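Local coordinates for uncharacterized protein (PDB 4TYZ) that is of unknown function but, with its C-terminal GRAM domain, may bind and transfer sterols, at residues Phe22-Val27 with Thr91-Arg96; Ala31-Tyr36 with Thr49-His54; Ile65-Ser70 with Gln95-Tyr100. All coordinates share one frame; numbering follows the deposited sequence. Where two conformers were deposited one is given.

Contact 1 (Phe22-Val27 with Thr91-Arg96); sequences FNCAWV and TNFLQR
Cys-24 sets its CB squarely over one face of the Phe-93 ring, at the place where strand 20-28 meets the end of strand 87-91 in the GRAM domain. This fold is of the PH type, a bent antiparallel sheet closed by a C-terminal helix, and 91-96 is the link between the last strand and that helix. The CB atom of Cys-24 lies 3.6 Å from the centroid of the Phe-93 ring, a CH-pi contact only 11° off the normal. SG of Cys-24 takes the position between its backbone N and carbonyl carbon (chi1 63°). There it makes an oblique sulfur-aromatic contact, 4.3 Å from the same Phe-93 centroid. Phe-22 approaches differently: its CB meets the edge of the Phe-93 ring near its plane, at CE1. Both rings also touch Ala-99 of helix 96-107.

Ala-25 and Thr-91 form an antiparallel hydrogen-bonded pair. Their two bonds, Ala-25 N to Thr-91 O and Thr-91 N to Ala-25 O, are both 2.7 Å long. Side chains of this pair share one face of the sheet, where Ala-25 CB is 3.8 Å from Thr-91 OG1. Val-27 crosses Thr-91 at about a right angle and brings CG2 to 3.4 Å from Thr-91 OG1. The backbones stay close as far as Phe-93 and separate by Gln-95. The exposed residues Asn-23 and Leu-94 meet through CB and CD1. A water bridges the two backbones there: it donates to Asn-23 O at 2.7 Å and accepts from Gln-95 N at 2.9 Å.

Contact 2 (Ala31-Tyr36 with Thr49-His54); sequences ALKQGY and TLAAAH
Gln-34 O and Thr-49 N join the two backbones with one nearly straight hydrogen bond of 2.9 Å (N-H...O 171°), after which the loop 49-54 curves away from strand 31-39. The donor lies in the carbonyl plane, on a lone pair of Gln-34 O. Water 2 also donates to this oxygen and accepts from Leu-50 N, so the next amide of the loop is tied to the same carbonyl indirectly.

Thr-49 carries most of the side-chain contact. Its OG1 sits over one face of the Tyr-36 ring, 3.6 Å from Tyr-36 CZ, and the two side chains cross at about a right angle. The methyl CG2 of Thr-49 reaches the phenol end instead, 3.7 Å from Tyr-36 OH. With OG1 of Thr-49 beside its own backbone N (chi1 -60°), the oxygen also packs close to the strand, 3.3 Å from Gly-35 CA. Gly-35 has no side chain there, and the loop start can press on the backbone itself.

Farther along the loop, Lys-33 bends at chi2 (-86°) and brings two carbons near alanine methyls. Its CD is 4.1 Å from Ala-51 CB, and its CE is 4.4 Å from Ala-53 CB. The amide of Gln-34 turns away from the loop, and its OE1 accepts from Asn-92 ND2. Within the loop, His-54 ND1 donates to Ala-52 O at 2.7 Å, in the plane of the imidazole. Loop 49-54 links strands 43-48 and 54-58 and is pinned here to strand 31-39, the neighbour of 43-48, in the first half of the PH-type sheet of a GRAM domain.

Contact 3 (Ile65-Ser70 with Gln95-Tyr100); sequences IIKSKS and QRDQAY
The Arg-96 guanidinium and the Tyr-100 ring both receive the chain of Lys-67 on a face. Lys-67 CG lies over the centre of the guanidinium, 3.4 Å from Arg-96 CZ. On Tyr-100, Lys-67 CB stands above the ring toward its rim, while CE makes a CH-pi contact 4.0 Å from the ring centroid. At the edges, Ser-68 O and water 4 lie by the guanidinium, and Ile-65 O lies in the plane of the tyrosine ring. Here the C-terminal helix of the PH-type GRAM fold runs against one of the two outermost strands, 62-67; the axes of 65-67 and 96-100 are nearly antiparallel, at 161°.

Arg-96 and Tyr-100 are one helical turn apart, and Lys-67 threads between them. Both helix residues carry CG opposite the backbone N (chi1 -178° in Tyr-100), which sends the side chains out to the strand. Arg-96 NH1 donates to Ser-68 O at 2.9 Å, on a lone pair in the carbonyl plane. The same NH1 also bonds Ala-77 O, which helps fix how the flat group is turned. Water 4 accepts from Arg-96 NH2 and donates to Ser-68 O, closing a second path to that carbonyl. Ile-65 CG2 meets Tyr-100 CE1 obliquely at 3.8 Å, and this isoleucine also touches Met-104 and Trp-107. Tyr-100 OH gives Ile-65 O a weak bond of 3.5 Å.

A bend at chi3 (-73°) turns the end of Lys-67 toward the helix start. Its NZ forms a 3.0 Å salt bridge with Asp-97 OD1, met from above the carboxylate plane, and donates to water 3, which bonds Asp-97 O.

In the fold
All three contacts reach the same antiparallel sheet. Contact 1 is the most buried of the three, though only partly, its centre about 8 Å from that of the chain. It relies on strand pairing with ring and sulfur packing. Contacts 2 and 3 lie at the surface, their centres about 19 Å apart. Contact 2 adjoins contact 1 because strands 20-28 and 31-39 are neighbours: Cys-24 pairs with Gly-35 and Trp-26 with Lys-33 through the backbone. It joins a loop to a strand by one direct backbone bond, a water and light side-chain packing. Contact 3 shares Gln-95 and Arg-96 with contact 1. Helix 96-107 meets Phe-22 and Phe-93 through Ala-99, and edge strand 62-67 through Lys-67 and Ile-65.

Contact 1 (Phe22-Val27 with Thr91-Arg96)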
loop_
_atom_site.group_PDB
_atom_site.type_symbol
_atom_site.label_atom_id
_atom_site.label_comp_id
_atom_site.label_asym_id
_atom_site.label_seq_id
_atom_site.Cartn_x
_atom_site.Cartn_y
_atom_site.Cartn_z
ATOM N N PHE A 22 5.266 -4.185 -3.611
ATOM C CA PHE A 22 5.102 -3.461 -4.864
ATOM C C PHE A 22 5.698 -2.065 -4.794
ATOM O O PHE A 22 5.556 -1.365 -3.789
ATOM C CB PHE A 22 3.613 -3.361 -5.221
ATOM C CG PHE A 22 2.980 -4.689 -5.502
ATOM C CD1 PHE A 22 3.060 -5.247 -6.768
ATOM C CD2 PHE A 22 2.334 -5.393 -4.497
ATOM C CE1 PHE A 22 2.498 -6.488 -7.025
ATOM C CE2 PHE A 22 1.768 -6.636 -4.756
ATOM C CZ PHE A 22 1.858 -7.176 -6.020
ATOM N N ASN A 23 6.354 -1.658 -5.872
ATOM C CA ASN A 23 6.774 -0.275 -6.009
ATOM C C ASN A 23 5.573 0.615 -6.286
ATOM O O ASN A 23 4.748 0.299 -7.150
ATOM C CB ASN A 23 7.775 -0.131 -7.140
ATOM C CG ASN A 23 9.037 -0.919 -6.892
ATOM O OD1 ASN A 23 9.253 -1.982 -7.481
ATOM N ND2 ASN A 23 9.871 -0.416 -5.997
ATOM N N CYS A 24 5.483 1.729 -5.569
ATOM C CA CYS A 24 4.427 2.713 -5.799
ATOM C C CYS A 24 4.775 3.978 -5.042
ATOM O O CYS A 24 5.833 4.071 -4.422
ATOM C CB CYS A 24 3.048 2.195 -5.369
ATOM S SG CYS A 24 2.921 1.853 -3.590
ATOM N N ALA A 25 3.894 4.962 -5.100
ATOM C CA ALA A 25 4.114 6.184 -4.363
ATOM C C ALA A 25 2.872 6.503 -3.575
ATOM O O ALA A 25 1.753 6.241 -4.007
ATOM C CB ALA A 25 4.474 7.330 -5.288
ATOM N N TRP A 26 3.086 7.067 -2.403
ATOM C CA TRP A 26 2.007 7.541 -1.558
ATOM C C TRP A 26 1.817 9.019 -1.871
ATOM O O TRP A 26 2.778 9.793 -1.849
ATOM C CB TRP A 26 2.374 7.296 -0.097
ATOM C CG TRP A 26 1.356 7.656 0.921
ATOM C CD1 TRP A 26 0.045 7.976 0.715
ATOM C CD2 TRP A 26 1.582 7.751 2.326
ATOM N NE1 TRP A 26 -0.562 8.255 1.919
ATOM C CE2 TRP A 26 0.362 8.130 2.922
ATOM C CE3 TRP A 26 2.704 7.555 3.142
ATOM C CZ2 TRP A 26 0.226 8.301 4.300
ATOM C CZ3 TRP A 26 2.569 7.733 4.512
ATOM C CH2 TRP A 26 1.337 8.095 5.073
ATOM N N VAL A 27 0.594 9.420 -2.203
ATOM C CA VAL A 27 0.350 10.820 -2.498
ATOM C C VAL A 27 -0.654 11.362 -1.502
ATOM O O VAL A 27 -1.688 10.733 -1.235
ATOM C CB VAL A 27 -0.149 11.035 -3.947
ATOM C CG1 VAL A 27 -0.597 12.480 -4.150
ATOM C CG2 VAL A 27 0.956 10.707 -4.921
ATOM N N THR A 91 -0.122 5.665 -5.863
ATOM C CA THR A 91 0.013 5.970 -7.287
ATOM C C THR A 91 1.311 5.401 -7.865
ATOM O O THR A 91 2.106 4.810 -7.149
ATOM C CB THR A 91 -0.006 7.499 -7.540
ATOM O OG1 THR A 91 1.216 8.082 -7.061
ATOM C CG2 THR A 91 -1.173 8.159 -6.834
ATOM N N ASN A 92 1.540 5.624 -9.164
ATOM C CA ASN A 92 2.799 5.253 -9.811
ATOM C C ASN A 92 3.141 3.770 -9.643
ATOM O O ASN A 92 4.307 3.399 -9.492
ATOM C CB ASN A 92 3.948 6.119 -9.267
ATOM C CG ASN A 92 5.198 6.064 -10.135
ATOM O OD1 ASN A 92 5.121 6.087 -11.367
ATOM N ND2 ASN A 92 6.358 5.994 -9.492
ATOM N N PHE A 93 2.121 2.914 -9.666
ATOM C CA PHE A 93 2.387 1.477 -9.622
ATOM C C PHE A 93 3.047 1.026 -10.914
ATOM O O PHE A 93 2.641 1.458 -11.993
ATOM C CB PHE A 93 1.100 0.678 -9.426
ATOM C CG PHE A 93 0.615 0.636 -8.013
ATOM C CD1 PHE A 93 1.063 -0.345 -7.143
ATOM C CD2 PHE A 93 -0.300 1.572 -7.554
ATOM C CE1 PHE A 93 0.610 -0.379 -5.837
ATOM C CE2 PHE A 93 -0.754 1.545 -6.257
ATOM C CZ PHE A 93 -0.307 0.564 -5.393
ATOM N N LEU A 94 4.035 0.143 -10.813
ATOM C CA LEU A 94 4.571 -0.534 -11.988
ATOM C C LEU A 94 3.715 -1.746 -12.350
ATOM O O LEU A 94 3.601 -2.116 -13.521
ATOM C CB LEU A 94 6.014 -0.970 -11.749
ATOM C CG LEU A 94 6.991 0.154 -11.408
ATOM C CD1 LEU A 94 8.388 -0.414 -11.197
ATOM C CD2 LEU A 94 6.986 1.218 -12.499
ATOM N N GLN A 95 3.112 -2.352 -11.329
ATOM C CA GLN A 95 2.287 -3.541 -11.517
ATOM C C GLN A 95 0.962 -3.381 -10.785
ATOM O O GLN A 95 0.674 -4.110 -9.839
ATOM C CB GLN A 95 3.014 -4.795 -11.015
ATOM C CG GLN A 95 4.383 -5.026 -11.648
ATOM C CD GLN A 95 4.306 -5.419 -13.113
ATOM O OE1 GLN A 95 5.299 -5.344 -13.838
ATOM N NE2 GLN A 95 3.130 -5.851 -13.551
ATOM N N ARG A 96 0.156 -2.415 -11.222
ATOM C CA ARG A 96 -1.057 -2.089 -10.471
ATOM C C ARG A 96 -2.065 -3.228 -10.421
ATOM O O ARG A 96 -2.654 -3.487 -9.378
ATOM C CB ARG A 96 -1.753 -0.856 -11.033
ATOM C CG ARG A 96 -2.904 -0.446 -10.121
ATOM C CD ARG A 96 -3.624 0.766 -10.606
ATOM N NE ARG A 96 -4.272 0.518 -11.891
ATOM C CZ ARG A 96 -5.342 1.179 -12.313
ATOM N NH1 ARG A 96 -5.880 2.129 -11.558
ATOM N NH2 ARG A 96 -5.868 0.899 -13.500
HETATM O O HOH W 1 4.041 -1.924 -8.586
#

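Contact 2 (Ala31-Tyr36 with Thr49-His54)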
loop_
_atom_site.group_PDB
_atom_site.type_symbol
_atom_site.label_atom_id
_atom_site.label_comp_id
_atom_site.label_asym_id
_atom_site.label_seq_id
_atom_site.Cartn_x
_atom_site.Cartn_y
_atom_site.Cartn_z
ATOM N N ALA A 31 1.990 16.388 -1.971
ATOM C CA ALA A 31 3.191 15.643 -1.596
ATOM C C ALA A 31 3.177 14.228 -2.162
ATOM O O ALA A 31 2.183 13.515 -2.033
ATOM C CB ALA A 31 3.324 15.594 -0.080
ATOM N N LEU A 32 4.286 13.828 -2.779
ATOM C CA LEU A 32 4.443 12.463 -3.274
ATOM C C LEU A 32 5.678 11.825 -2.646
ATOM O O LEU A 32 6.763 12.434 -2.622
ATOM C CB LEU A 32 4.555 12.444 -4.814
ATOM C CG LEU A 32 4.771 11.069 -5.470
ATOM C CD1 LEU A 32 4.103 11.000 -6.836
ATOM C CD2 LEU A 32 6.255 10.692 -5.603
ATOM N N LYS A 33 5.512 10.595 -2.160
ATOM C CA LYS A 33 6.615 9.821 -1.603
ATOM C C LYS A 33 6.738 8.467 -2.278
ATOM O O LYS A 33 5.871 7.601 -2.098
ATOM C CB LYS A 33 6.421 9.597 -0.099
ATOM C CG LYS A 33 6.133 10.841 0.708
ATOM C CD LYS A 33 7.409 11.529 1.116
ATOM C CE LYS A 33 7.130 12.663 2.087
ATOM N NZ LYS A 33 8.278 13.602 2.110
ATOM N N GLN A 34 7.814 8.273 -3.040
ATOM C CA GLN A 34 8.089 6.970 -3.629
ATOM C C GLN A 34 8.439 5.961 -2.544
ATOM O O GLN A 34 9.150 6.294 -1.601
ATOM C CB GLN A 34 9.232 7.078 -4.637
ATOM C CG GLN A 34 9.462 5.816 -5.427
ATOM C CD GLN A 34 8.388 5.577 -6.471
ATOM O OE1 GLN A 34 7.811 6.521 -7.025
ATOM N NE2 GLN A 34 8.126 4.312 -6.755
ATOM N N GLY A 35 7.932 4.739 -2.660
ATOM C CA GLY A 35 8.230 3.743 -1.645
ATOM C C GLY A 35 7.736 2.363 -2.005
ATOM O O GLY A 35 7.659 2.004 -3.185
ATOM N N TYR A 36 7.414 1.599 -0.971
ATOM C CA TYR A 36 7.039 0.205 -1.127
ATOM C C TYR A 36 5.741 -0.069 -0.420
ATOM O O TYR A 36 5.579 0.286 0.748
ATOM C CB TYR A 36 8.105 -0.718 -0.547
ATOM C CG TYR A 36 9.523 -0.354 -0.912
ATOM C CD1 TYR A 36 10.007 -0.575 -2.192
ATOM C CD2 TYR A 36 10.379 0.202 0.033
ATOM C CE1 TYR A 36 11.317 -0.248 -2.520
ATOM C CE2 TYR A 36 11.684 0.531 -0.284
ATOM C CZ TYR A 36 12.146 0.303 -1.557
ATOM O OH TYR A 36 13.450 0.637 -1.865
ATOM N N THR A 49 10.793 5.186 0.448
ATOM C CA THR A 49 12.155 4.767 0.156
ATOM C C THR A 49 13.178 5.695 0.779
ATOM O O THR A 49 14.175 5.249 1.358
ATOM C CB THR A 49 12.396 4.723 -1.358
ATOM O OG1 THR A 49 11.494 3.792 -1.952
ATOM C CG2 THR A 49 13.839 4.305 -1.662
ATOM N N LEU A 50 12.934 6.992 0.658
ATOM C CA LEU A 50 13.950 7.961 1.059
ATOM C C LEU A 50 13.450 8.970 2.085
ATOM O O LEU A 50 14.028 10.051 2.246
ATOM C CB LEU A 50 14.485 8.700 -0.169
ATOM C CG LEU A 50 15.170 7.848 -1.237
ATOM C CD1 LEU A 50 15.580 8.732 -2.412
ATOM C CD2 LEU A 50 16.375 7.111 -0.661
ATOM N N ALA A 51 12.383 8.613 2.783
ATOM C CA ALA A 51 11.829 9.479 3.815
ATOM C C ALA A 51 11.247 8.638 4.942
ATOM O O ALA A 51 11.087 7.424 4.804
ATOM C CB ALA A 51 10.766 10.395 3.229
ATOM N N ALA A 52 10.926 9.289 6.056
ATOM C CA ALA A 52 10.362 8.598 7.212
ATOM C C ALA A 52 8.932 8.109 7.011
ATOM O O ALA A 52 8.531 7.109 7.625
ATOM C CB ALA A 52 10.411 9.504 8.427
ATOM N N ALA A 53 8.178 8.818 6.175
ATOM C CA ALA A 53 6.741 8.606 6.018
ATOM C C ALA A 53 6.387 7.147 5.763
ATOM O O ALA A 53 6.965 6.492 4.898
ATOM C CB ALA A 53 6.193 9.472 4.899
ATOM N N HIS A 54 5.450 6.652 6.554
ATOM C CA HIS A 54 4.998 5.276 6.431
ATOM C C HIS A 54 3.626 5.128 7.058
ATOM O O HIS A 54 3.209 5.958 7.865
ATOM C CB HIS A 54 5.988 4.324 7.113
ATOM C CG HIS A 54 6.120 4.543 8.584
ATOM N ND1 HIS A 54 6.866 5.577 9.121
ATOM C CD2 HIS A 54 5.606 3.874 9.643
ATOM C CE1 HIS A 54 6.808 5.528 10.435
ATOM N NE2 HIS A 54 6.048 4.498 10.782
HETATM O O HOH W 2 10.874 8.197 -0.756
#

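Contact 3 (Ile65-Ser70 with Gln95-Tyr100)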
loop_
_atom_site.group_PDB
_atom_site.type_symbol
_atom_site.label_atom_id
_atom_site.label_comp_id
_atom_site.label_asym_id
_atom_site.label_seq_id
_atom_site.Cartn_x
_atom_site.Cartn_y
_atom_site.Cartn_z
ATOM N N ILE A 65 -11.603 -0.578 -1.498
ATOM C CA ILE A 65 -10.368 -0.444 -2.266
ATOM C C ILE A 65 -10.785 -0.265 -3.715
ATOM O O ILE A 65 -11.483 -1.118 -4.270
ATOM C CB ILE A 65 -9.447 -1.668 -2.116
ATOM C CG1 ILE A 65 -9.121 -1.909 -0.644
ATOM C CG2 ILE A 65 -8.162 -1.489 -2.935
ATOM C CD1 ILE A 65 -8.214 -3.110 -0.391
ATOM N N ILE A 66 -10.378 0.852 -4.317
ATOM C CA ILE A 66 -10.798 1.212 -5.672
ATOM C C ILE A 66 -9.607 1.253 -6.621
ATOM O O ILE A 66 -8.567 1.821 -6.280
ATOM C CB ILE A 66 -11.486 2.581 -5.682
ATOM C CG1 ILE A 66 -12.759 2.527 -4.828
ATOM C CG2 ILE A 66 -11.781 3.028 -7.097
ATOM C CD1 ILE A 66 -13.441 3.871 -4.683
ATOM N N LYS A 67 -9.748 0.631 -7.789
ATOM C CA LYS A 67 -8.724 0.696 -8.824
ATOM C C LYS A 67 -9.062 1.907 -9.680
ATOM O O LYS A 67 -9.885 1.820 -10.593
ATOM C CB LYS A 67 -8.680 -0.598 -9.650
ATOM C CG LYS A 67 -7.371 -0.803 -10.392
ATOM C CD LYS A 67 -7.483 -1.796 -11.533
ATOM C CE LYS A 67 -7.596 -3.239 -11.060
ATOM N NZ LYS A 67 -7.468 -4.182 -12.234
ATOM N N SER A 68 -8.442 3.042 -9.361
ATOM C CA SER A 68 -8.860 4.346 -9.879
ATOM C C SER A 68 -8.955 4.412 -11.396
ATOM O O SER A 68 -8.066 3.950 -12.112
ATOM C CB SER A 68 -7.902 5.443 -9.399
ATOM O OG SER A 68 -7.657 5.345 -8.006
ATOM N N LYS A 69 -10.046 4.990 -11.882
ATOM C CA LYS A 69 -10.191 5.237 -13.304
ATOM C C LYS A 69 -9.144 6.218 -13.796
ATOM O O LYS A 69 -8.737 7.132 -13.082
ATOM C CB LYS A 69 -11.586 5.764 -13.619
ATOM C CG LYS A 69 -12.683 4.782 -13.304
ATOM C CD LYS A 69 -14.038 5.403 -13.550
ATOM C CE LYS A 69 -14.998 4.378 -14.103
ATOM N NZ LYS A 69 -14.565 3.883 -15.448
ATOM N N SER A 70 -8.716 6.018 -15.028
ATOM C CA SER A 70 -7.665 6.829 -15.605
ATOM C C SER A 70 -7.706 6.754 -17.108
ATOM O O SER A 70 -7.906 5.684 -17.675
ATOM C CB SER A 70 -6.300 6.363 -15.105
ATOM O OG SER A 70 -5.263 6.986 -15.834
ATOM N N GLN A 95 3.112 -2.352 -11.329
ATOM C CA GLN A 95 2.287 -3.541 -11.517
ATOM C C GLN A 95 0.962 -3.381 -10.785
ATOM O O GLN A 95 0.674 -4.110 -9.839
ATOM C CB GLN A 95 3.014 -4.795 -11.015
ATOM C CG GLN A 95 4.383 -5.026 -11.648
ATOM C CD GLN A 95 4.306 -5.419 -13.113
ATOM O OE1 GLN A 95 5.299 -5.344 -13.838
ATOM N NE2 GLN A 95 3.130 -5.851 -13.551
ATOM N N ARG A 96 0.156 -2.415 -11.222
ATOM C CA ARG A 96 -1.057 -2.089 -10.471
ATOM C C ARG A 96 -2.065 -3.228 -10.421
ATOM O O ARG A 96 -2.654 -3.487 -9.378
ATOM C CB ARG A 96 -1.753 -0.856 -11.033
ATOM C CG ARG A 96 -2.904 -0.446 -10.121
ATOM C CD ARG A 96 -3.624 0.766 -10.606
ATOM N NE ARG A 96 -4.272 0.518 -11.891
ATOM C CZ ARG A 96 -5.342 1.179 -12.313
ATOM N NH1 ARG A 96 -5.880 2.129 -11.558
ATOM N NH2 ARG A 96 -5.868 0.899 -13.500
ATOM N N ASP A 97 -2.273 -3.891 -11.550
ATOM C CA ASP A 97 -3.226 -4.999 -11.586
ATOM C C ASP A 97 -2.814 -6.089 -10.604
ATOM O O ASP A 97 -3.644 -6.607 -9.855
ATOM C CB ASP A 97 -3.340 -5.569 -13.002
ATOM C CG ASP A 97 -4.077 -4.643 -13.940
ATOM O OD1 ASP A 97 -4.808 -3.759 -13.446
ATOM O OD2 ASP A 97 -3.930 -4.808 -15.169
ATOM N N GLN A 98 -1.531 -6.424 -10.602
ATOM C CA GLN A 98 -1.022 -7.443 -9.693
ATOM C C GLN A 98 -1.158 -6.984 -8.248
ATOM O O GLN A 98 -1.533 -7.773 -7.381
ATOM C CB GLN A 98 0.440 -7.779 -9.995
ATOM C CG GLN A 98 0.662 -8.591 -11.258
ATOM C CD GLN A 98 2.140 -8.803 -11.540
ATOM O OE1 GLN A 98 2.997 -8.409 -10.745
ATOM N NE2 GLN A 98 2.446 -9.427 -12.674
ATOM N N ALA A 99 -0.857 -5.711 -7.994
ATOM C CA ALA A 99 -0.970 -5.156 -6.639
ATOM C C ALA A 99 -2.412 -5.223 -6.173
ATOM O O ALA A 99 -2.698 -5.628 -5.044
ATOM C CB ALA A 99 -0.468 -3.707 -6.587
ATOM N N TYR A 100 -3.323 -4.824 -7.052
ATOM C CA TYR A 100 -4.733 -4.781 -6.691
ATOM C C TYR A 100 -5.231 -6.198 -6.416
ATOM O O TYR A 100 -5.950 -6.433 -5.443
ATOM C CB TYR A 100 -5.545 -4.095 -7.792
ATOM C CG TYR A 100 -7.010 -3.980 -7.470
ATOM C CD1 TYR A 100 -7.497 -2.905 -6.739
ATOM C CD2 TYR A 100 -7.907 -4.942 -7.910
ATOM C CE1 TYR A 100 -8.849 -2.800 -6.439
ATOM C CE2 TYR A 100 -9.254 -4.838 -7.628
ATOM C CZ TYR A 100 -9.712 -3.774 -6.890
ATOM O OH TYR A 100 -11.061 -3.684 -6.607
HETATM O O HOH W 3 -6.348 -6.532 -10.896
HETATM O O HOH W 4 -8.329 1.862 -14.327
#